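Local atomic coordinates of uncharacterized protein TP-0789 domain-containing protein (Desulfovibrio piger ATCC 29098, PDB entry 4Z48), a protein that is of unknown function but belongs to the DUF1329 family and has a LolA-like fold, consistent with binding lipid or another hydrophobic ligand in the cell envelope. Residues T76-W81 with S113-D118; W169-T174 with S196-I201. All coordinates share one frame; numbering follows the deposited sequence.

Contact 1 (T76-W81 with S113-D118)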
loop_
_atom_site.group_PDB
_atom_site.type_symbol
_atom_site.label_atom_id
_atom_site.label_comp_id
_atom_site.label_asym_id
_atom_site.label_seq_id
_atom_site.Cartn_x
_atom_site.Cartn_y
_atom_site.Cartn_z
ATOM N N THR A 76 2.769 11.030 15.609
ATOM C CA THR A 76 3.561 10.724 14.397
ATOM C C THR A 76 2.629 10.912 13.199
ATOM O O THR A 76 1.479 10.495 13.244
ATOM C CB THR A 76 4.173 9.302 14.421
ATOM O OG1 THR A 76 4.810 9.091 15.680
ATOM C CG2 THR A 76 5.180 9.054 13.249
ATOM N N LYS A 77 3.113 11.609 12.180
ATOM C CA LYS A 77 2.377 11.883 10.965
ATOM C C LYS A 77 3.248 11.618 9.738
ATOM O O LYS A 77 4.409 12.023 9.703
ATOM C CB LYS A 77 1.866 13.328 10.922
ATOM C CG LYS A 77 0.819 13.697 11.971
ATOM C CD LYS A 77 0.608 15.193 11.931
ATOM C CE LYS A 77 -0.616 15.631 12.678
ATOM N NZ LYS A 77 -0.975 17.037 12.355
ATOM N N TYR A 78 2.675 10.945 8.746
ATOM C CA TYR A 78 3.289 10.709 7.433
ATOM C C TYR A 78 2.508 11.442 6.379
ATOM O O TYR A 78 1.292 11.284 6.315
ATOM C CB TYR A 78 3.351 9.229 7.071
ATOM C CG TYR A 78 4.386 8.465 7.840
ATOM C CD1 TYR A 78 4.150 8.060 9.157
ATOM C CD2 TYR A 78 5.588 8.083 7.240
ATOM C CE1 TYR A 78 5.098 7.328 9.866
ATOM C CE2 TYR A 78 6.540 7.351 7.942
ATOM C CZ TYR A 78 6.277 6.946 9.240
ATOM O OH TYR A 78 7.212 6.213 9.928
ATOM N N LEU A 79 3.199 12.259 5.561
ATOM C CA LEU A 79 2.595 12.973 4.440
ATOM C C LEU A 79 3.132 12.331 3.146
ATOM O O LEU A 79 4.338 12.220 2.987
ATOM C CB LEU A 79 2.885 14.485 4.495
ATOM C CG LEU A 79 2.316 15.360 3.353
ATOM C CD1 LEU A 79 0.810 15.206 3.210
ATOM C CD2 LEU A 79 2.639 16.821 3.589
ATOM N N VAL A 80 2.245 11.832 2.273
ATOM C CA VAL A 80 2.691 11.178 1.046
ATOM C C VAL A 80 2.069 11.883 -0.148
ATOM O O VAL A 80 0.855 12.088 -0.166
ATOM C CB VAL A 80 2.369 9.652 1.004
ATOM C CG1 VAL A 80 2.987 8.997 -0.233
ATOM C CG2 VAL A 80 2.766 8.926 2.295
ATOM N N TRP A 81 2.909 12.294 -1.104
ATOM C CA TRP A 81 2.519 12.878 -2.392
ATOM C C TRP A 81 2.951 11.878 -3.454
ATOM O O TRP A 81 4.139 11.792 -3.798
ATOM C CB TRP A 81 3.152 14.254 -2.608
ATOM C CG TRP A 81 2.681 15.345 -1.701
ATOM C CD1 TRP A 81 1.726 15.270 -0.727
ATOM C CD2 TRP A 81 3.192 16.687 -1.662
ATOM N NE1 TRP A 81 1.600 16.486 -0.094
ATOM C CE2 TRP A 81 2.483 17.374 -0.652
ATOM C CE3 TRP A 81 4.158 17.387 -2.420
ATOM C CZ2 TRP A 81 2.716 18.719 -0.360
ATOM C CZ3 TRP A 81 4.399 18.719 -2.126
ATOM C CH2 TRP A 81 3.683 19.373 -1.106
ATOM N N SER A 113 11.784 -0.197 7.205
ATOM C CA SER A 113 10.574 -0.568 7.907
ATOM C C SER A 113 9.677 0.630 8.174
ATOM O O SER A 113 10.169 1.698 8.547
ATOM C CB SER A 113 10.928 -1.229 9.232
ATOM O OG SER A 113 9.723 -1.624 9.867
ATOM N N PHE A 114 8.361 0.437 8.026
ATOM C CA PHE A 114 7.393 1.479 8.362
ATOM C C PHE A 114 6.907 1.233 9.787
ATOM O O PHE A 114 6.218 0.259 10.005
ATOM C CB PHE A 114 6.223 1.497 7.353
ATOM C CG PHE A 114 5.052 2.383 7.688
ATOM C CD1 PHE A 114 5.123 3.765 7.502
ATOM C CD2 PHE A 114 3.871 1.841 8.205
ATOM C CE1 PHE A 114 4.018 4.577 7.776
ATOM C CE2 PHE A 114 2.794 2.662 8.545
ATOM C CZ PHE A 114 2.868 4.022 8.320
HETATM N N MSE A 115 7.329 2.071 10.754
HETATM C CA MSE A 115 6.857 2.017 12.167
HETATM C C MSE A 115 7.099 0.664 12.833
HETATM O O MSE A 115 6.265 0.182 13.618
HETATM C CB MSE A 115 5.371 2.389 12.228
HETATM C CG MSE A 115 5.090 3.782 11.683
HETATM SE SE MSE A 115 5.856 5.088 12.842
HETATM C CE MSE A 115 4.540 4.849 14.350
ATOM N N ARG A 116 8.283 0.078 12.519
ATOM C CA ARG A 116 8.806 -1.202 12.996
ATOM C C ARG A 116 7.926 -2.382 12.544
ATOM O O ARG A 116 8.106 -3.498 13.048
ATOM C CB ARG A 116 8.996 -1.209 14.522
ATOM C CG ARG A 116 9.946 -0.084 14.953
ATOM C CD ARG A 116 9.983 0.106 16.444
ATOM N NE ARG A 116 10.544 -1.041 17.135
ATOM C CZ ARG A 116 10.721 -1.077 18.453
ATOM N NH1 ARG A 116 10.383 -0.035 19.205
ATOM N NH2 ARG A 116 11.246 -2.147 19.027
ATOM N N SER A 117 6.989 -2.140 11.592
ATOM C CA SER A 117 6.109 -3.175 11.043
ATOM C C SER A 117 6.788 -3.955 9.912
ATOM O O SER A 117 7.935 -3.677 9.532
ATOM C CB SER A 117 4.787 -2.589 10.544
ATOM O OG SER A 117 4.947 -1.968 9.276
ATOM N N ASP A 118 6.038 -4.933 9.361
ATOM C CA ASP A 118 6.488 -5.750 8.234
ATOM C C ASP A 118 6.230 -5.044 6.914
ATOM O O ASP A 118 6.669 -5.522 5.873
ATOM C CB ASP A 118 5.866 -7.129 8.302
ATOM C CG ASP A 118 6.475 -7.862 9.486
ATOM O OD1 ASP A 118 7.596 -8.313 9.363
ATOM O OD2 ASP A 118 5.874 -7.827 10.594
#
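The Tyr78 ring takes Phe114 on one face and the selenium of Met115, a selenomethionine here, at its edge. The aromatic pair is edge-to-face. Phe114 CE1 sits over the centre of the tyrosine ring, 3.6 Å from Tyr78 CZ, and the two planes meet at 56°. The contact joins strand 77-82, an antiparallel strand of the LolA-like fold, to a type I' beta turn, Phe114 to Ser117, in the long loop before strand 133-143. Met115 makes a Met-aromatic contact in the ring plane. Its SE is 3.4 Å from Tyr78 OH and 3.8 Å from Tyr78 CE1. Bends at chi2 (-68°) and chi3 (-72°) curl its chain round to that edge. The same SE meets Thr76 CG2 tip to tip at 4.0 Å, while Thr76 OG1 is hydrogen-bonded to Val73 O. Met115 CG lies over one face of the Phe114 ring, so the two loop side chains pack on each other as well as on Tyr78. Phe67 of strand 60-69 touches Thr76, Tyr78 and Met115. Two bonds within the turn grip Phe114 O: Ser117 N at 3.0 Å, and Ser117 OG at 2.7 Å in the carbonyl plane.

Contact 2 (W169-T174 with S196-I201); sequences WVRKDT and SRQEKI
The end of strand 163-171 and the turn after it pack on strand 189-201. Arg171 comes from the strand and Thr174 from the turn, and both meet Gln198. Thr174 OG1 donates a hydrogen bond to Gln198 OE1, 2.7 Å long. It arrives in the carbonyl plane, on a lone pair, with a C=O...OG1 angle of 138°. Gln198 CG is placed between its backbone N and carbonyl carbon (chi1 58°), and beyond CG the chain runs out extended to the turn. Arg171 reaches toward Gln198 from the opposite direction to the glutamine chain and stacks its guanidinium on the amide, the planes 19° apart. Gln198 NE2 lies over one guanidinium face, offset toward the rim. It is 3.1 Å from Arg171 NH1, but both are donors and no hydrogen bond joins them. Further back, Arg171 CD packs 3.2 Å from Gln198 OE1. In the LolA-like fold, antiparallel strand 177-184 runs between these two strands, so the contact spans the place where that strand starts. Trp205 of strand 204-214 touches both Thr174 and Gln198. Thr174 CG2 makes a van der Waals contact, 3.5 Å from Gln198 NE2. Within the turn, Thr174 N makes a weak bond to Asp173 OD1. The neighbours of Gln198 along the strand pair with each other instead: Arg197 NE and Glu199 OE2 are 3.5 Å apart, a pairing of charges only, and both atoms also hydrogen-bond to Thr208 OG1.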
loop_
_atom_site.group_PDB
_atom_site.type_symbol
_atom_site.label_atom_id
_atom_site.label_comp_id
_atom_site.label_asym_id
_atom_site.label_seq_id
_atom_site.Cartn_x
_atom_site.Cartn_y
_atom_site.Cartn_z
ATOM N N TRP A 169 -2.181 -12.921 -6.612
ATOM C CA TRP A 169 -3.398 -13.706 -6.835
ATOM C C TRP A 169 -4.531 -12.710 -6.755
ATOM O O TRP A 169 -4.786 -12.177 -5.680
ATOM C CB TRP A 169 -3.522 -14.838 -5.797
ATOM C CG TRP A 169 -2.619 -15.992 -6.089
ATOM C CD1 TRP A 169 -2.953 -17.151 -6.731
ATOM C CD2 TRP A 169 -1.218 -16.073 -5.812
ATOM N NE1 TRP A 169 -1.849 -17.969 -6.830
ATOM C CE2 TRP A 169 -0.766 -17.322 -6.298
ATOM C CE3 TRP A 169 -0.291 -15.209 -5.195
ATOM C CZ2 TRP A 169 0.558 -17.746 -6.153
ATOM C CZ3 TRP A 169 1.026 -15.627 -5.061
ATOM C CH2 TRP A 169 1.442 -16.880 -5.530
ATOM N N VAL A 170 -5.223 -12.450 -7.888
ATOM C CA VAL A 170 -6.264 -11.419 -7.987
ATOM C C VAL A 170 -7.657 -12.046 -8.134
ATOM O O VAL A 170 -7.888 -12.825 -9.049
ATOM C CB VAL A 170 -5.943 -10.460 -9.174
ATOM C CG1 VAL A 170 -7.008 -9.369 -9.320
ATOM C CG2 VAL A 170 -4.543 -9.844 -9.033
ATOM N N ARG A 171 -8.596 -11.670 -7.241
ATOM C CA ARG A 171 -9.974 -12.184 -7.296
ATOM C C ARG A 171 -10.617 -11.806 -8.593
ATOM O O ARG A 171 -10.577 -10.634 -8.974
ATOM C CB ARG A 171 -10.817 -11.644 -6.145
ATOM C CG ARG A 171 -10.311 -12.021 -4.776
ATOM C CD ARG A 171 -11.017 -11.173 -3.762
ATOM N NE ARG A 171 -10.974 -11.732 -2.409
ATOM C CZ ARG A 171 -11.905 -12.536 -1.903
ATOM N NH1 ARG A 171 -12.951 -12.904 -2.641
ATOM N NH2 ARG A 171 -11.791 -12.991 -0.660
ATOM N N LYS A 172 -11.164 -12.809 -9.317
ATOM C CA LYS A 172 -11.794 -12.570 -10.611
ATOM C C LYS A 172 -13.037 -11.681 -10.498
ATOM O O LYS A 172 -13.286 -10.863 -11.380
ATOM C CB LYS A 172 -12.156 -13.903 -11.302
ATOM C CG LYS A 172 -10.927 -14.703 -11.708
ATOM C CD LYS A 172 -11.060 -15.309 -13.114
ATOM C CE LYS A 172 -12.026 -16.458 -13.223
ATOM N NZ LYS A 172 -12.239 -16.811 -14.652
ATOM N N ASP A 173 -13.784 -11.804 -9.407
ATOM C CA ASP A 173 -15.033 -11.073 -9.219
ATOM C C ASP A 173 -14.850 -9.605 -8.822
ATOM O O ASP A 173 -15.551 -8.748 -9.372
ATOM C CB ASP A 173 -15.953 -11.784 -8.200
ATOM C CG ASP A 173 -15.344 -12.283 -6.900
ATOM O OD1 ASP A 173 -14.093 -12.257 -6.770
ATOM O OD2 ASP A 173 -16.113 -12.751 -6.029
ATOM N N THR A 174 -13.989 -9.309 -7.841
ATOM C CA THR A 174 -13.841 -7.934 -7.365
ATOM C C THR A 174 -12.577 -7.225 -7.929
ATOM O O THR A 174 -12.477 -6.005 -7.826
ATOM C CB THR A 174 -13.809 -7.942 -5.840
ATOM O OG1 THR A 174 -12.608 -8.583 -5.400
ATOM C CG2 THR A 174 -15.049 -8.606 -5.237
ATOM N N SER A 196 -6.833 -10.614 3.660
ATOM C CA SER A 196 -7.709 -11.540 4.370
ATOM C C SER A 196 -9.179 -11.104 4.516
ATOM O O SER A 196 -10.008 -11.898 4.998
ATOM C CB SER A 196 -7.128 -11.863 5.741
ATOM O OG SER A 196 -6.804 -10.688 6.484
ATOM N N ARG A 197 -9.508 -9.872 4.129
ATOM C CA ARG A 197 -10.882 -9.375 4.201
ATOM C C ARG A 197 -11.124 -8.278 3.172
ATOM O O ARG A 197 -10.337 -7.346 3.051
ATOM C CB ARG A 197 -11.256 -8.875 5.608
ATOM C CG ARG A 197 -12.770 -8.559 5.744
ATOM C CD ARG A 197 -13.171 -8.101 7.147
ATOM N NE ARG A 197 -12.381 -6.951 7.627
ATOM C CZ ARG A 197 -12.199 -6.649 8.912
ATOM N NH1 ARG A 197 -12.641 -7.464 9.858
ATOM N NH2 ARG A 197 -11.507 -5.563 9.257
ATOM N N GLN A 198 -12.240 -8.410 2.435
ATOM C CA GLN A 198 -12.686 -7.428 1.479
ATOM C C GLN A 198 -14.120 -7.070 1.805
ATOM O O GLN A 198 -14.899 -7.917 2.256
ATOM C CB GLN A 198 -12.500 -7.903 -0.001
ATOM C CG GLN A 198 -13.222 -9.208 -0.359
ATOM C CD GLN A 198 -13.511 -9.319 -1.846
ATOM O OE1 GLN A 198 -12.839 -8.702 -2.699
ATOM N NE2 GLN A 198 -14.458 -10.174 -2.197
ATOM N N GLU A 199 -14.474 -5.808 1.609
ATOM C CA GLU A 199 -15.818 -5.304 1.925
ATOM C C GLU A 199 -16.218 -4.302 0.880
ATOM O O GLU A 199 -15.369 -3.552 0.414
ATOM C CB GLU A 199 -15.847 -4.638 3.318
ATOM C CG GLU A 199 -15.784 -5.589 4.498
ATOM C CD GLU A 199 -15.740 -4.839 5.810
ATOM O OE1 GLU A 199 -16.819 -4.441 6.290
ATOM O OE2 GLU A 199 -14.632 -4.586 6.329
ATOM N N LYS A 200 -17.499 -4.267 0.524
ATOM C CA LYS A 200 -17.953 -3.297 -0.463
ATOM C C LYS A 200 -18.379 -2.068 0.335
ATOM O O LYS A 200 -19.361 -2.120 1.087
ATOM C CB LYS A 200 -19.067 -3.872 -1.340
ATOM C CG LYS A 200 -19.288 -3.121 -2.617
ATOM C CD LYS A 200 -20.405 -3.845 -3.370
ATOM C CE LYS A 200 -20.756 -3.218 -4.680
ATOM N NZ LYS A 200 -21.770 -4.050 -5.392
ATOM N N ILE A 201 -17.576 -0.998 0.263
ATOM C CA ILE A 201 -17.843 0.216 1.035
ATOM C C ILE A 201 -18.194 1.334 0.086
ATOM O O ILE A 201 -17.404 1.657 -0.779
ATOM C CB ILE A 201 -16.654 0.593 1.956
ATOM C CG1 ILE A 201 -16.402 -0.483 3.041
ATOM C CG2 ILE A 201 -16.873 1.974 2.587
ATOM C CD1 ILE A 201 -14.939 -0.734 3.278
#

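From the N terminus, the chain passes strands 27-38, 41-54 and 60-69 before reaching contact 1. That contact closes a loop of 31 residues, which includes strands 91-96 and 101-104. Strand 133-143 then begins the other half of the fold. Contact 2 opens at 169-174 and closes at 196-201, around 21 residues that hold strand 177-184 and the first half of strand 189-201. The two loops follow in series and neither nest nor cross. The centres of contact 1 and contact 2 lie about 25 Å apart, on opposite sides of the chain's centre. Contact 1 ties the loop after strand 101-104 to strand 77-82. Contact 2 ties the end of strand 163-171 and its turn to strand 189-201, across strand 177-184.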